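Local atomic coordinates of aminofutalosine deaminase (Helicobacter pylori, PDB entry 7LKK), a protein that hydrolytically deaminates aminofutalosine in the menaquinone pathway of the bacterium, using a bound metal ion that is iron in this crystal. Residues 344-349 against 401-406; 29-34 against 360-365; 38-43 against 56-61. One frame throughout, in Å; residues are numbered along the deposited sequence.

How the contacts relate
Contacts 1 and 2 lie side by side, with centres 12 Å apart, and contact 3 stands about 24 Å from contact 2 and 32 Å from contact 1. Helix 353-364, which takes part in contact 2, directly follows helix 338-348 of contact 1. Ile402 of contact 1 packs on Cys31 and Val33 of contact 2, joining the two into one apolar region. Strand 33-34 leads on to strand 37-41; contact 3 falls in the sequence between the segments of contact 2 and packs a turn on strand 37-41 of a mixed four-stranded sheet. Along the chain, contacts 1 and 2 interleave. Contacts 1 and 2 therefore tie N-terminal and C-terminal chain to outer helices of the metallohydrolase barrel.

Contact 1. Residues 344-349 against 401-406; sequences AFLLSH and AILQFL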
ATOM      1  N   ALA A 344      -3.735  -1.893  -1.169  1.00 18.46           N
ATOM      2  CA  ALA A 344      -4.005  -0.754  -0.299  1.00 16.02           C
ATOM      3  C   ALA A 344      -5.206  -1.037   0.592  1.00 15.68           C
ATOM      4  O   ALA A 344      -5.216  -0.674   1.774  1.00 15.48           O
ATOM      5  CB  ALA A 344      -4.237   0.509  -1.132  1.00 16.87           C
ATOM      6  N   PHE A 345      -6.221  -1.702   0.035  1.00 15.02           N
ATOM      7  CA  PHE A 345      -7.400  -2.093   0.801  1.00 16.07           C
ATOM      8  C   PHE A 345      -7.021  -2.996   1.971  1.00 18.13           C
ATOM      9  O   PHE A 345      -7.520  -2.820   3.089  1.00 17.20           O
ATOM     10  CB  PHE A 345      -8.391  -2.787  -0.141  1.00 16.60           C
ATOM     11  CG  PHE A 345      -9.688  -3.192   0.500  1.00 16.29           C
ATOM     12  CD1 PHE A 345     -10.678  -2.257   0.752  1.00 17.59           C
ATOM     13  CD2 PHE A 345      -9.934  -4.522   0.810  1.00 19.68           C
ATOM     14  CE1 PHE A 345     -11.883  -2.636   1.325  1.00 17.67           C
ATOM     15  CE2 PHE A 345     -11.130  -4.906   1.383  1.00 17.76           C
ATOM     16  CZ  PHE A 345     -12.107  -3.962   1.641  1.00 21.05           C
ATOM     17  N   LEU A 346      -6.130  -3.961   1.733  1.00 16.79           N
ATOM     18  CA  LEU A 346      -5.684  -4.839   2.812  1.00 16.68           C
ATOM     19  C   LEU A 346      -4.979  -4.051   3.909  1.00 19.60           C
ATOM     20  O   LEU A 346      -5.107  -4.375   5.095  1.00 18.36           O
ATOM     21  CB  LEU A 346      -4.768  -5.928   2.256  1.00 18.92           C
ATOM     22  CG  LEU A 346      -5.379  -6.887   1.234  1.00 18.30           C
ATOM     23  CD1 LEU A 346      -4.341  -7.902   0.765  1.00 18.85           C
ATOM     24  CD2 LEU A 346      -6.607  -7.592   1.805  1.00 18.27           C
ATOM     25  N   LEU A 347      -4.235  -3.009   3.533  1.00 19.49           N
ATOM     26  CA  LEU A 347      -3.508  -2.207   4.507  1.00 18.07           C
ATOM     27  C   LEU A 347      -4.401  -1.227   5.256  1.00 21.10           C
ATOM     28  O   LEU A 347      -4.022  -0.768   6.337  1.00 21.49           O
ATOM     29  CB  LEU A 347      -2.383  -1.436   3.814  1.00 20.22           C
ATOM     30  CG  LEU A 347      -1.263  -2.275   3.197  1.00 20.73           C
ATOM     31  CD1 LEU A 347      -0.373  -1.409   2.323  1.00 22.89           C
ATOM     32  CD2 LEU A 347      -0.450  -2.963   4.283  1.00 20.50           C
ATOM     33  N   SER A 348      -5.579  -0.914   4.720  1.00 20.32           N
ATOM     34  CA  SER A 348      -6.426   0.148   5.248  1.00 21.94           C
ATOM     35  C   SER A 348      -7.449  -0.334   6.267  1.00 21.70           C
ATOM     36  O   SER A 348      -8.176   0.493   6.825  1.00 23.40           O
ATOM     37  CB  SER A 348      -7.156   0.852   4.097  1.00 17.94           C
ATOM     38  OG  SER A 348      -6.233   1.387   3.163  1.00 17.77           O
ATOM     39  N   HIS A 349      -7.530  -1.637   6.529  1.00 22.11           N
ATOM     40  CA  HIS A 349      -8.524  -2.170   7.451  1.00 26.77           C
ATOM     41  C   HIS A 349      -7.890  -3.228   8.340  1.00 20.60           C
ATOM     42  O   HIS A 349      -7.084  -4.038   7.875  1.00 24.88           O
ATOM     43  CB  HIS A 349      -9.718  -2.754   6.690  1.00 19.51           C
ATOM     44  CG  HIS A 349     -10.324  -1.802   5.707  1.00 21.19           C
ATOM     45  ND1 HIS A 349     -11.339  -0.933   6.043  1.00 18.50           N
ATOM     46  CD2 HIS A 349     -10.051  -1.575   4.400  1.00 16.98           C
ATOM     47  CE1 HIS A 349     -11.671  -0.218   4.983  1.00 19.83           C
ATOM     48  NE2 HIS A 349     -10.904  -0.587   3.973  1.00 17.52           N
ATOM     49  N   ALA A 401      -4.415 -19.236  -0.760  1.00 19.18           N
ATOM     50  CA  ALA A 401      -4.377 -18.927  -2.187  1.00 21.83           C
ATOM     51  C   ALA A 401      -4.865 -17.511  -2.475  1.00 18.50           C
ATOM     52  O   ALA A 401      -4.241 -16.775  -3.247  1.00 17.73           O
ATOM     53  CB  ALA A 401      -5.212 -19.949  -2.963  1.00 21.04           C
ATOM     54  N   ILE A 402      -5.993 -17.121  -1.877  1.00 18.58           N
ATOM     55  CA  ILE A 402      -6.581 -15.819  -2.180  1.00 18.14           C
ATOM     56  C   ILE A 402      -5.684 -14.691  -1.683  1.00 16.63           C
ATOM     57  O   ILE A 402      -5.456 -13.703  -2.391  1.00 18.45           O
ATOM     58  CB  ILE A 402      -7.997 -15.724  -1.586  1.00 17.35           C
ATOM     59  CG1 ILE A 402      -8.967 -16.601  -2.378  1.00 19.55           C
ATOM     60  CG2 ILE A 402      -8.476 -14.278  -1.565  1.00 15.46           C
ATOM     61  CD1 ILE A 402     -10.264 -16.871  -1.659  1.00 21.28           C
ATOM     62  N   LEU A 403      -5.171 -14.811  -0.457  1.00 16.93           N
ATOM     63  CA  LEU A 403      -4.312 -13.764   0.090  1.00 18.18           C
ATOM     64  C   LEU A 403      -2.989 -13.680  -0.664  1.00 20.05           C
ATOM     65  O   LEU A 403      -2.543 -12.586  -1.029  1.00 18.43           O
ATOM     66  CB  LEU A 403      -4.074 -14.004   1.580  1.00 14.48           C
ATOM     67  CG  LEU A 403      -3.019 -13.111   2.242  1.00 15.09           C
ATOM     68  CD1 LEU A 403      -3.385 -11.640   2.114  1.00 21.36           C
ATOM     69  CD2 LEU A 403      -2.828 -13.495   3.702  1.00 16.41           C
ATOM     70  N   GLN A 404      -2.345 -14.827  -0.909  1.00 17.79           N
ATOM     71  CA  GLN A 404      -1.079 -14.819  -1.640  1.00 17.29           C
ATOM     72  C   GLN A 404      -1.264 -14.280  -3.053  1.00 20.00           C
ATOM     73  O   GLN A 404      -0.383 -13.592  -3.583  1.00 18.83           O
ATOM     74  CB  GLN A 404      -0.473 -16.223  -1.681  1.00 18.89           C
ATOM     75  CG  GLN A 404      -0.145 -16.812  -0.317  1.00 22.88           C
ATOM     76  CD  GLN A 404       1.066 -16.176   0.333  1.00 21.95           C
ATOM     77  OE1 GLN A 404       1.856 -15.495  -0.322  1.00 23.18           O
ATOM     78  NE2 GLN A 404       1.219 -16.399   1.632  1.00 26.50           N
ATOM     79  N   PHE A 405      -2.399 -14.593  -3.683  1.00 17.01           N
ATOM     80  CA  PHE A 405      -2.699 -14.026  -4.994  1.00 17.02           C
ATOM     81  C   PHE A 405      -2.749 -12.503  -4.932  1.00 17.67           C
ATOM     82  O   PHE A 405      -2.120 -11.817  -5.744  1.00 17.85           O
ATOM     83  CB  PHE A 405      -4.024 -14.580  -5.521  1.00 20.13           C
ATOM     84  CG  PHE A 405      -4.554 -13.839  -6.716  1.00 16.70           C
ATOM     85  CD1 PHE A 405      -4.103 -14.144  -7.989  1.00 18.91           C
ATOM     86  CD2 PHE A 405      -5.492 -12.830  -6.567  1.00 18.19           C
ATOM     87  CE1 PHE A 405      -4.584 -13.460  -9.092  1.00 20.95           C
ATOM     88  CE2 PHE A 405      -5.975 -12.144  -7.666  1.00 20.38           C
ATOM     89  CZ  PHE A 405      -5.519 -12.461  -8.928  1.00 20.37           C
ATOM     90  N   LEU A 406      -3.507 -11.957  -3.977  1.00 17.86           N
ATOM     91  CA  LEU A 406      -3.623 -10.506  -3.858  1.00 17.37           C
ATOM     92  C   LEU A 406      -2.277  -9.858  -3.564  1.00 20.40           C
ATOM     93  O   LEU A 406      -2.023  -8.728  -3.996  1.00 21.48           O
ATOM     94  CB  LEU A 406      -4.634 -10.146  -2.768  1.00 19.14           C
ATOM     95  CG  LEU A 406      -6.101 -10.458  -3.075  1.00 24.24           C
ATOM     96  CD1 LEU A 406      -6.989 -10.107  -1.890  1.00 23.19           C
ATOM     97  CD2 LEU A 406      -6.558  -9.724  -4.327  1.00 20.21           C
TER
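Leu346 of helix 338-348 reaches Leu403 and Leu406 of helix 401-408 in a wholly apolar contact. One methyl does the touching on the first helix: CD1 of Leu346 lies 4.1 Å from CD1 of Leu403 and 4.2 Å from CB of Leu406. The methyl thus meets a terminal branch of one leucine and the root of the other, two side chains three residues apart on the same helix. Leu403 crosses Leu346 obliquely, whereas Leu406 meets it at about a right angle. With CG anti to the backbone N (chi1 171°), Leu403 brings its CD1 round from the flank of its helix to the Leu346 methyl. No hydrogen bond spans the segments, and 111 Å² is buried between them.

The polar bonds lie within or around the segments, not between them. Ser348 OG donates to Ala344 O over 2.7 Å, one turn back, approaching from 43° above the carbonyl plane. Beyond the two segments, Arg343 NH1 bonds to Leu406 O, a direct link from helix 338-348 to helix 401-408, and Arg304 NE of the second subunit bonds to Leu346 O.

Within 344-349, the His349 ring packs against Phe345: CD2 of His349 sits 3.7 Å above one face of the Phe345 ring, offset toward its rim, while Phe345 O lies in plane at the edge of the imidazole. Helix 353-364 touches both segments: Phe345 packs on its Leu356 and Ala360, and Leu403 on its Leu353.

The result is leucine-mediated helix-helix packing in the outer layer of an amidohydrolase TIM barrel, where a helix late in the chain lies against the barrel helices close to the second subunit.

Contact 2. Residues 29-34 against 360-365; sequences EKCEVL and ALLGAT
Leu362 and Cys31 carry most of this contact, at which the loop before strand 33-34 packs on the last turns of helix 353-364. The arrangement is an apolar packing of an N-terminal loop on an outer helix of the amidohydrolase barrel, well over three hundred residues further along the chain. Leu362 gives up the most surface, and its two methyls are divided between two residues. CD2 lies 4.0 Å from SG of Cys31, and CD1 turns to Glu29.

Cys31 points its sulfur at the helix. SG also comes 3.9 Å from CD2 of Leu361, and so rests against two consecutive leucines. Between Lys30 and Glu32 the backbone of Cys31 takes up a left-handed conformation within the loop (phi 60°, psi 51°). Ile402 of helix 401-408 packs on the same cysteine and on Leu361, so the sulfur touches aliphatic side chains of two helices.

Glu29 is the third partner, at the solvent-exposed margin. Its chain sets off away from the helix but bends at chi2 (-56°), bringing OE1 back to 3.7 Å from CD1 of Leu362; Glu29 O stands equally near that methyl. Both are van der Waals contacts; the polar partners of the carboxylate are the first residues of helix 366-371, where OE2 forms a salt bridge with Arg366 NH1, and OE1 a hydrogen bond with His367 NE2. The two bonds should hold the carboxylate's orientation beside the leucine.

In the 360-365 segment one oxygen takes two bonds: Leu361 O accepts Ala364 N at 3.1 Å and Thr365 OG1 at 2.9 Å, the two donors arriving from opposite faces of the carbonyl plane.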
ATOM      1  N   GLU A  29     -20.244 -16.079  -3.759  1.00 26.97           N
ATOM      2  CA  GLU A  29     -20.251 -15.470  -2.434  1.00 26.86           C
ATOM      3  C   GLU A  29     -19.556 -16.355  -1.408  1.00 27.93           C
ATOM      4  O   GLU A  29     -19.044 -15.843  -0.407  1.00 33.05           O
ATOM      5  CB  GLU A  29     -21.683 -15.163  -1.991  1.00 33.74           C
ATOM      6  CG  GLU A  29     -22.372 -14.051  -2.785  1.00 31.42           C
ATOM      7  CD  GLU A  29     -21.607 -12.731  -2.788  1.00 32.78           C
ATOM      8  OE1 GLU A  29     -20.918 -12.423  -1.794  1.00 27.06           O
ATOM      9  OE2 GLU A  29     -21.700 -11.996  -3.794  1.00 33.77           O
ATOM     10  N   LYS A  30     -19.517 -17.670  -1.644  1.00 29.11           N
ATOM     11  CA  LYS A  30     -18.721 -18.569  -0.818  1.00 28.57           C
ATOM     12  C   LYS A  30     -17.224 -18.372  -1.029  1.00 30.53           C
ATOM     13  O   LYS A  30     -16.431 -18.787  -0.177  1.00 30.65           O
ATOM     14  CB  LYS A  30     -19.101 -20.019  -1.120  1.00 31.77           C
ATOM     15  CG  LYS A  30     -20.369 -20.478  -0.431  1.00 35.75           C
ATOM     16  CD  LYS A  30     -20.786 -21.862  -0.900  1.00 29.89           C
ATOM     17  CE  LYS A  30     -19.649 -22.864  -0.780  1.00 36.15           C
ATOM     18  NZ  LYS A  30     -20.063 -24.223  -1.237  1.00 37.82           N
ATOM     19  N   CYS A  31     -16.827 -17.754  -2.147  1.00 28.47           N
ATOM     20  CA  CYS A  31     -15.421 -17.557  -2.502  1.00 24.27           C
ATOM     21  C   CYS A  31     -14.698 -18.898  -2.620  1.00 27.69           C
ATOM     22  O   CYS A  31     -13.635 -19.117  -2.037  1.00 25.32           O
ATOM     23  CB  CYS A  31     -14.727 -16.630  -1.501  1.00 30.89           C
ATOM     24  SG  CYS A  31     -13.497 -15.551  -2.240  1.00 41.83           S
ATOM     25  N   GLU A  32     -15.293 -19.800  -3.397  1.00 23.70           N
ATOM     26  CA  GLU A  32     -14.767 -21.150  -3.549  1.00 24.29           C
ATOM     27  C   GLU A  32     -13.423 -21.146  -4.267  1.00 23.00           C
ATOM     28  O   GLU A  32     -13.224 -20.421  -5.246  1.00 20.49           O
ATOM     29  CB  GLU A  32     -15.764 -22.010  -4.322  1.00 22.03           C
ATOM     30  CG  GLU A  32     -15.909 -23.425  -3.809  1.00 26.24           C
ATOM     31  CD  GLU A  32     -17.119 -24.118  -4.399  1.00 24.59           C
ATOM     32  OE1 GLU A  32     -18.204 -23.500  -4.406  1.00 21.72           O
ATOM     33  OE2 GLU A  32     -16.984 -25.270  -4.860  1.00 32.53           O
ATOM     34  N   VAL A  33     -12.495 -21.959  -3.767  1.00 20.70           N
ATOM     35  CA  VAL A  33     -11.194 -22.162  -4.390  1.00 18.67           C
ATOM     36  C   VAL A  33     -11.085 -23.627  -4.782  1.00 22.16           C
ATOM     37  O   VAL A  33     -11.286 -24.515  -3.945  1.00 24.37           O
ATOM     38  CB  VAL A  33     -10.039 -21.760  -3.456  1.00 19.84           C
ATOM     39  CG1 VAL A  33      -8.702 -22.075  -4.110  1.00 20.93           C
ATOM     40  CG2 VAL A  33     -10.128 -20.279  -3.109  1.00 20.04           C
ATOM     41  N   LEU A  34     -10.769 -23.879  -6.047  1.00 24.54           N
ATOM     42  CA  LEU A  34     -10.705 -25.228  -6.586  1.00 25.03           C
ATOM     43  C   LEU A  34      -9.329 -25.480  -7.184  1.00 25.63           C
ATOM     44  O   LEU A  34      -8.719 -24.579  -7.769  1.00 24.04           O
ATOM     45  CB  LEU A  34     -11.792 -25.450  -7.640  1.00 26.36           C
ATOM     46  CG  LEU A  34     -13.218 -25.348  -7.098  1.00 26.04           C
ATOM     47  CD1 LEU A  34     -14.234 -25.296  -8.231  1.00 26.47           C
ATOM     48  CD2 LEU A  34     -13.509 -26.511  -6.160  1.00 26.92           C
ATOM     49  N   ALA A 360     -11.918  -8.486  -0.254  1.00 17.33           N
ATOM     50  CA  ALA A 360     -11.226  -7.759  -1.315  1.00 16.79           C
ATOM     51  C   ALA A 360     -11.448  -8.417  -2.671  1.00 22.03           C
ATOM     52  O   ALA A 360     -11.746  -7.739  -3.663  1.00 16.84           O
ATOM     53  CB  ALA A 360      -9.732  -7.669  -0.996  1.00 18.59           C
ATOM     54  N   LEU A 361     -11.325  -9.747  -2.731  1.00 16.08           N
ATOM     55  CA  LEU A 361     -11.490 -10.453  -3.998  1.00 17.90           C
ATOM     56  C   LEU A 361     -12.918 -10.332  -4.518  1.00 15.02           C
ATOM     57  O   LEU A 361     -13.134 -10.022  -5.695  1.00 17.32           O
ATOM     58  CB  LEU A 361     -11.096 -11.922  -3.838  1.00 16.37           C
ATOM     59  CG  LEU A 361     -11.271 -12.812  -5.072  1.00 20.30           C
ATOM     60  CD1 LEU A 361     -10.497 -12.252  -6.255  1.00 16.96           C
ATOM     61  CD2 LEU A 361     -10.838 -14.245  -4.777  1.00 18.96           C
ATOM     62  N   LEU A 362     -13.908 -10.592  -3.658  1.00 16.23           N
ATOM     63  CA  LEU A 362     -15.298 -10.434  -4.072  1.00 15.15           C
ATOM     64  C   LEU A 362     -15.621  -8.978  -4.383  1.00 16.19           C
ATOM     65  O   LEU A 362     -16.450  -8.697  -5.256  1.00 14.63           O
ATOM     66  CB  LEU A 362     -16.240 -10.970  -2.992  1.00 17.14           C
ATOM     67  CG  LEU A 362     -16.157 -12.474  -2.715  1.00 22.66           C
ATOM     68  CD1 LEU A 362     -17.214 -12.904  -1.708  1.00 24.24           C
ATOM     69  CD2 LEU A 362     -16.284 -13.262  -4.007  1.00 19.75           C
ATOM     70  N   GLY A 363     -14.985  -8.042  -3.674  1.00 18.71           N
ATOM     71  CA  GLY A 363     -15.151  -6.632  -3.978  1.00 14.71           C
ATOM     72  C   GLY A 363     -14.637  -6.238  -5.345  1.00 17.52           C
ATOM     73  O   GLY A 363     -15.073  -5.222  -5.896  1.00 19.21           O
ATOM     74  N   ALA A 364     -13.710  -7.014  -5.903  1.00 16.84           N
ATOM     75  CA  ALA A 364     -13.147  -6.737  -7.215  1.00 14.66           C
ATOM     76  C   ALA A 364     -13.770  -7.572  -8.322  1.00 16.87           C
ATOM     77  O   ALA A 364     -13.426  -7.373  -9.492  1.00 18.83           O
ATOM     78  CB  ALA A 364     -11.632  -6.971  -7.203  1.00 16.02           C
ATOM     79  N   THR A 365     -14.661  -8.505  -7.989  1.00 15.84           N
ATOM     80  CA  THR A 365     -15.243  -9.378  -9.000  1.00 17.65           C
ATOM     81  C   THR A 365     -16.766  -9.369  -8.929  1.00 20.76           C
ATOM     82  O   THR A 365     -17.413  -8.518  -9.548  1.00 19.13           O
ATOM     83  CB  THR A 365     -14.706 -10.807  -8.857  1.00 18.20           C
ATOM     84  OG1 THR A 365     -14.969 -11.299  -7.537  1.00 15.48           O
ATOM     85  CG2 THR A 365     -13.200 -10.841  -9.117  1.00 14.99           C
TER

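Contact 3. Residues 38-43 against 56-61; sequences GVVFDE and LKYPHL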
ATOM      1  N   GLY A  38     -10.872 -26.519 -14.530  1.00 26.11           N
ATOM      2  CA  GLY A  38     -10.850 -25.966 -15.864  1.00 20.75           C
ATOM      3  C   GLY A  38     -12.213 -25.408 -16.237  1.00 18.95           C
ATOM      4  O   GLY A  38     -13.207 -25.636 -15.546  1.00 19.97           O
ATOM      5  N   VAL A  39     -12.228 -24.658 -17.334  1.00 23.43           N
ATOM      6  CA  VAL A  39     -13.432 -23.980 -17.807  1.00 24.35           C
ATOM      7  C   VAL A  39     -13.539 -24.165 -19.315  1.00 23.05           C
ATOM      8  O   VAL A  39     -12.578 -23.907 -20.046  1.00 29.03           O
ATOM      9  CB  VAL A  39     -13.424 -22.478 -17.458  1.00 24.84           C
ATOM     10  CG1 VAL A  39     -14.624 -21.782 -18.085  1.00 17.72           C
ATOM     11  CG2 VAL A  39     -13.412 -22.273 -15.950  1.00 25.53           C
ATOM     12  N   VAL A  40     -14.702 -24.619 -19.777  1.00 23.13           N
ATOM     13  CA  VAL A  40     -15.041 -24.626 -21.195  1.00 23.61           C
ATOM     14  C   VAL A  40     -15.831 -23.363 -21.488  1.00 21.22           C
ATOM     15  O   VAL A  40     -16.775 -23.031 -20.758  1.00 24.20           O
ATOM     16  CB  VAL A  40     -15.851 -25.877 -21.580  1.00 27.24           C
ATOM     17  CG1 VAL A  40     -16.146 -25.877 -23.073  1.00 22.75           C
ATOM     18  CG2 VAL A  40     -15.106 -27.135 -21.188  1.00 24.37           C
ATOM     19  N   PHE A  41     -15.453 -22.651 -22.546  1.00 20.21           N
ATOM     20  CA  PHE A  41     -16.108 -21.388 -22.842  1.00 26.22           C
ATOM     21  C   PHE A  41     -16.025 -21.083 -24.328  1.00 29.36           C
ATOM     22  O   PHE A  41     -15.043 -21.417 -24.996  1.00 28.60           O
ATOM     23  CB  PHE A  41     -15.489 -20.234 -22.038  1.00 27.55           C
ATOM     24  CG  PHE A  41     -14.044 -19.961 -22.368  1.00 25.56           C
ATOM     25  CD1 PHE A  41     -13.032 -20.720 -21.802  1.00 25.81           C
ATOM     26  CD2 PHE A  41     -13.698 -18.934 -23.231  1.00 27.51           C
ATOM     27  CE1 PHE A  41     -11.704 -20.467 -22.101  1.00 29.73           C
ATOM     28  CE2 PHE A  41     -12.371 -18.674 -23.534  1.00 24.27           C
ATOM     29  CZ  PHE A  41     -11.374 -19.440 -22.965  1.00 26.63           C
ATOM     30  N   ASP A  42     -17.084 -20.452 -24.838  1.00 27.08           N
ATOM     31  CA  ASP A  42     -17.024 -19.758 -26.116  1.00 27.26           C
ATOM     32  C   ASP A  42     -17.064 -18.266 -25.811  1.00 28.99           C
ATOM     33  O   ASP A  42     -16.103 -17.724 -25.257  1.00 28.54           O
ATOM     34  CB  ASP A  42     -18.173 -20.181 -27.039  1.00 30.09           C
ATOM     35  CG  ASP A  42     -19.469 -20.434 -26.288  1.00 28.46           C
ATOM     36  OD1 ASP A  42     -19.808 -19.635 -25.391  1.00 31.11           O
ATOM     37  OD2 ASP A  42     -20.152 -21.433 -26.599  1.00 31.68           O
ATOM     38  N   GLU A  43     -18.178 -17.600 -26.118  1.00 27.11           N
ATOM     39  CA  GLU A  43     -18.380 -16.246 -25.619  1.00 26.24           C
ATOM     40  C   GLU A  43     -18.876 -16.242 -24.180  1.00 23.35           C
ATOM     41  O   GLU A  43     -18.666 -15.256 -23.464  1.00 28.49           O
ATOM     42  CB  GLU A  43     -19.363 -15.484 -26.511  1.00 33.39           C
ATOM     43  CG  GLU A  43     -18.786 -15.074 -27.857  1.00 35.16           C
ATOM     44  CD  GLU A  43     -19.122 -16.057 -28.961  1.00 40.41           C
ATOM     45  OE1 GLU A  43     -19.684 -17.129 -28.652  1.00 42.41           O
ATOM     46  OE2 GLU A  43     -18.819 -15.763 -30.136  1.00 45.42           O
ATOM     47  N   LEU A  56     -10.985 -35.111 -21.259  1.00 28.76           N
ATOM     48  CA  LEU A  56     -11.498 -36.402 -21.707  1.00 30.66           C
ATOM     49  C   LEU A  56     -12.912 -36.269 -22.257  1.00 31.76           C
ATOM     50  O   LEU A  56     -13.254 -36.893 -23.269  1.00 32.62           O
ATOM     51  CB  LEU A  56     -11.470 -37.408 -20.557  1.00 28.35           C
ATOM     52  CG  LEU A  56     -10.119 -37.700 -19.903  1.00 30.23           C
ATOM     53  CD1 LEU A  56     -10.311 -38.556 -18.660  1.00 28.73           C
ATOM     54  CD2 LEU A  56      -9.175 -38.376 -20.884  1.00 31.90           C
ATOM     55  N   LYS A  57     -13.748 -35.459 -21.601  1.00 28.07           N
ATOM     56  CA  LYS A  57     -15.116 -35.258 -22.061  1.00 30.98           C
ATOM     57  C   LYS A  57     -15.160 -34.518 -23.393  1.00 28.79           C
ATOM     58  O   LYS A  57     -16.059 -34.764 -24.206  1.00 33.66           O
ATOM     59  CB  LYS A  57     -15.910 -34.500 -20.996  1.00 32.09           C
ATOM     60  CG  LYS A  57     -17.377 -34.284 -21.322  1.00 28.75           C
ATOM     61  CD  LYS A  57     -18.102 -33.659 -20.140  1.00 33.38           C
ATOM     62  CE  LYS A  57     -19.584 -33.481 -20.420  1.00 27.48           C
ATOM     63  NZ  LYS A  57     -20.308 -32.954 -19.230  1.00 27.94           N
ATOM     64  N   TYR A  58     -14.206 -33.621 -23.634  1.00 29.42           N
ATOM     65  CA  TYR A  58     -14.149 -32.817 -24.856  1.00 31.18           C
ATOM     66  C   TYR A  58     -12.760 -32.935 -25.471  1.00 31.69           C
ATOM     67  O   TYR A  58     -11.969 -31.983 -25.446  1.00 35.07           O
ATOM     68  CB  TYR A  58     -14.498 -31.358 -24.562  1.00 31.20           C
ATOM     69  CG  TYR A  58     -15.870 -31.175 -23.958  1.00 28.26           C
ATOM     70  CD1 TYR A  58     -17.012 -31.371 -24.719  1.00 32.30           C
ATOM     71  CD2 TYR A  58     -16.024 -30.815 -22.626  1.00 26.99           C
ATOM     72  CE1 TYR A  58     -18.270 -31.210 -24.174  1.00 37.29           C
ATOM     73  CE2 TYR A  58     -17.280 -30.651 -22.070  1.00 28.87           C
ATOM     74  CZ  TYR A  58     -18.398 -30.850 -22.850  1.00 30.90           C
ATOM     75  OH  TYR A  58     -19.654 -30.688 -22.308  1.00 32.69           O
ATOM     76  N   PRO A  59     -12.431 -34.095 -26.047  1.00 34.47           N
ATOM     77  CA  PRO A  59     -11.052 -34.316 -26.517  1.00 27.98           C
ATOM     78  C   PRO A  59     -10.679 -33.541 -27.772  1.00 33.77           C
ATOM     79  O   PRO A  59      -9.485 -33.471 -28.096  1.00 35.36           O
ATOM     80  CB  PRO A  59     -11.014 -35.824 -26.780  1.00 33.31           C
ATOM     81  CG  PRO A  59     -12.428 -36.193 -27.087  1.00 30.00           C
ATOM     82  CD  PRO A  59     -13.294 -35.270 -26.269  1.00 30.15           C
ATOM     83  N   HIS A  60     -11.647 -32.984 -28.495  1.00 32.08           N
ATOM     84  CA  HIS A  60     -11.379 -32.234 -29.710  1.00 32.59           C
ATOM     85  C   HIS A  60     -11.354 -30.727 -29.493  1.00 34.02           C
ATOM     86  O   HIS A  60     -10.922 -30.007 -30.390  1.00 36.20           O
ATOM     87  CB  HIS A  60     -12.433 -32.552 -30.773  1.00 33.33           C
ATOM     88  CG  HIS A  60     -12.380 -33.957 -31.275  1.00 39.80           C
ATOM     89  ND1 HIS A  60     -11.387 -34.411 -32.115  1.00 41.27           N
ATOM     90  CD2 HIS A  60     -13.206 -35.007 -31.063  1.00 39.53           C
ATOM     91  CE1 HIS A  60     -11.606 -35.680 -32.400  1.00 38.65           C
ATOM     92  NE2 HIS A  60     -12.704 -36.067 -31.774  1.00 46.00           N
ATOM     93  N   LEU A  61     -11.743 -30.228 -28.328  1.00 32.63           N
ATOM     94  CA  LEU A  61     -11.644 -28.796 -28.057  1.00 31.01           C
ATOM     95  C   LEU A  61     -10.195 -28.431 -27.730  1.00 34.79           C
ATOM     96  O   LEU A  61      -9.453 -29.303 -27.224  1.00 31.74           O
ATOM     97  CB  LEU A  61     -12.558 -28.445 -26.888  1.00 29.18           C
ATOM     98  CG  LEU A  61     -14.038 -28.558 -27.200  1.00 35.61           C
ATOM     99  CD1 LEU A  61     -14.782 -28.037 -26.001  1.00 37.93           C
ATOM    100  CD2 LEU A  61     -14.319 -27.746 -28.449  1.00 33.04           C
TER
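Val40 stands with CG1 anti to its own backbone N (chi1 -178°) and CG2 anti to its carbonyl carbon, a setting that gives each methyl a different partner. CG1 meets CD1 of Leu61 at 3.9 Å, and CG2 meets CD2 of Tyr58 at 4.1 Å. Tyr58 and Leu61 both turn CG away from their carbonyl carbon, and in Leu61 the extended chi2 (-174°) carries CD1 forward to the valine. Both cross Val40 at about a right angle, and the valine methyl comes to the tyrosine ring obliquely.

The partners are the first and last residues of a type I beta turn that follows helix 51-57. The turn, held by a weak bond from Leu61 N to Tyr58 O, directs both side chains at the strand.

Beyond the segments, Tyr58 OH hydrogen-bonds to Glu47 OE1, which should limit the swing of the ring, and the other oxygen of that carboxylate forms a salt bridge with Lys57 NZ. The Lys57 chain lies over the ring, its CG 3.7 Å above one face and offset toward the rim.

Val40 sits on strand 37-41, an inner strand of the four-stranded mixed sheet, and Ile18 of the neighbouring strand 17-21 packs on both Val40 and Tyr58. The turn thus packs on a small sheet away from the metal site, consistent with the small beta domain that accompanies the barrel in many amidohydrolases.

Between the segments the contact is apolar, with 98 Å² buried and no hydrogen bond, so it sets position through close packing; the directional bonds, to Glu47, come from outside it.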